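Side-chain contact in beta-glycosidase (Bacteroides caccae, PDB 6T2R), which probably hydrolyses glycosidic bonds in mucin O-glycans as an endo-acting family 16 glycoside hydrolase of a human gut bacterium: residues A[211-214]-A[220-223]. Numbering follows the deposited sequence.
Sequences YPRI and GQFP
The carboxamide of Gln221 offers one donor and one acceptor to the main chain of Pro212 and Ile214, a worked example of a buried side chain standing in for backbone where strand 206-212 of the family 16 beta-sandwich gives way to loop. Its NE2 donates to Pro212 O at 2.8 Å, nearly straight (165°), with the acceptor in the amide plane. Its OE1 accepts from Ile214 N at 3.1 Å, the donor lying well above the carbonyl plane. A bend at chi2 (-87°) turns the amide across to the strand end, and Ile214 CG1 packs on its CD. NE2 also makes a weak bond to Tyr211 OH.

Three waters extend the polar network. One donates to both Tyr211 OH and Gln221 O, one to Ile214 O and Gln221 OE1, and a third links Phe222 O to Arg213 NH2.

Arg213 CB sits over one face of the Phe222 ring in a CH-pi contact, 4.0 Å from the centroid. Ring CD2 lies over the guanidinium toward its rim, the planes 54° apart; Pro196 O holds Arg213 NE. Phe222 CD1 reaches the edge of the Tyr211 ring, 4.1 Å from CD2.

A flipped Gln221 amide would set OE1 against Pro212 O and NE2 against Ile214 N, so these bonds define its orientation and tie the returning loop to the main chain of 212-214.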
loop_
_atom_site.group_PDB
_atom_site.type_symbol
_atom_site.label_atom_id
_atom_site.label_comp_id
_atom_site.label_asym_id
_atom_site.label_seq_id
_atom_site.Cartn_x
_atom_site.Cartn_y
_atom_site.Cartn_z
ATOM N N TYR A 211 1.861 -16.067 -1.343
ATOM C CA TYR A 211 0.705 -16.468 -0.519
ATOM C C TYR A 211 -0.194 -17.329 -1.389
ATOM O O TYR A 211 -0.790 -16.811 -2.327
ATOM C CB TYR A 211 -0.072 -15.298 0.079
ATOM C CG TYR A 211 -1.002 -15.782 1.158
ATOM C CD1 TYR A 211 -0.497 -16.151 2.394
ATOM C CD2 TYR A 211 -2.349 -15.978 0.912
ATOM C CE1 TYR A 211 -1.334 -16.630 3.390
ATOM C CE2 TYR A 211 -3.201 -16.477 1.886
ATOM C CZ TYR A 211 -2.691 -16.799 3.141
ATOM O OH TYR A 211 -3.494 -17.285 4.143
ATOM N N PRO A 212 -0.272 -18.648 -1.104
ATOM C CA PRO A 212 -1.077 -19.576 -1.884
ATOM C C PRO A 212 -2.546 -19.650 -1.450
ATOM O O PRO A 212 -2.829 -19.527 -0.276
ATOM C CB PRO A 212 -0.369 -20.913 -1.635
ATOM C CG PRO A 212 0.103 -20.806 -0.199
ATOM C CD PRO A 212 0.473 -19.341 -0.021
ATOM N N ARG A 213 -3.426 -19.883 -2.439
ATOM C CA ARG A 213 -4.780 -20.434 -2.248
ATOM C C ARG A 213 -4.647 -21.935 -2.005
ATOM O O ARG A 213 -4.280 -22.679 -2.969
ATOM C CB ARG A 213 -5.679 -20.166 -3.456
ATOM C CG ARG A 213 -7.130 -20.580 -3.219
ATOM C CD ARG A 213 -8.010 -20.593 -4.456
ATOM N NE ARG A 213 -8.183 -19.305 -5.134
ATOM C CZ ARG A 213 -9.130 -18.351 -4.888
ATOM N NH1 ARG A 213 -10.038 -18.484 -3.920
ATOM N NH2 ARG A 213 -9.143 -17.229 -5.620
ATOM N N ILE A 214 -4.981 -22.380 -0.792
ATOM C CA ILE A 214 -4.842 -23.804 -0.394
ATOM C C ILE A 214 -6.228 -24.465 -0.331
ATOM O O ILE A 214 -7.242 -23.793 -0.145
ATOM C CB ILE A 214 -4.038 -23.946 0.914
ATOM C CG1 ILE A 214 -4.727 -23.303 2.121
ATOM C CG2 ILE A 214 -2.640 -23.398 0.707
ATOM C CD1 ILE A 214 -4.287 -23.849 3.471
ATOM N N GLY A 220 -12.745 -18.097 3.529
ATOM C CA GLY A 220 -12.067 -16.793 3.571
ATOM C C GLY A 220 -10.554 -16.897 3.444
ATOM O O GLY A 220 -9.883 -15.896 3.718
ATOM N N GLN A 221 -10.006 -18.027 3.004
ATOM C CA GLN A 221 -8.528 -18.176 2.983
ATOM C C GLN A 221 -7.946 -17.382 1.801
ATOM O O GLN A 221 -6.765 -17.045 1.887
ATOM C CB GLN A 221 -8.110 -19.653 3.005
ATOM C CG GLN A 221 -6.616 -19.819 3.186
ATOM C CD GLN A 221 -5.882 -19.775 1.854
ATOM O OE1 GLN A 221 -6.453 -20.104 0.809
ATOM N NE2 GLN A 221 -4.618 -19.364 1.881
ATOM N N PHE A 222 -8.700 -17.163 0.727
ATOM C CA PHE A 222 -8.188 -16.458 -0.477
ATOM C C PHE A 222 -9.266 -15.586 -1.103
ATOM O O PHE A 222 -9.785 -15.897 -2.158
ATOM C CB PHE A 222 -7.597 -17.392 -1.515
ATOM C CG PHE A 222 -6.535 -16.756 -2.387
ATOM C CD1 PHE A 222 -5.193 -16.718 -1.983
ATOM C CD2 PHE A 222 -6.858 -16.195 -3.598
ATOM C CE1 PHE A 222 -4.202 -16.193 -2.794
ATOM C CE2 PHE A 222 -5.861 -15.651 -4.402
ATOM C CZ PHE A 222 -4.544 -15.642 -4.003
ATOM N N PRO A 223 -9.578 -14.423 -0.486
ATOM C CA PRO A 223 -10.615 -13.517 -0.979
ATOM C C PRO A 223 -10.109 -12.451 -1.976
ATOM O O PRO A 223 -10.886 -11.593 -2.426
ATOM C CB PRO A 223 -11.031 -12.860 0.349
ATOM C CG PRO A 223 -9.736 -12.690 1.121
ATOM C CD PRO A 223 -8.956 -13.935 0.755
HETATM O O HOH W 1 -5.817 -15.881 3.965
HETATM O O HOH W 2 -10.429 -14.604 -4.336
HETATM O O HOH W 3 -8.692 -21.383 0.011
#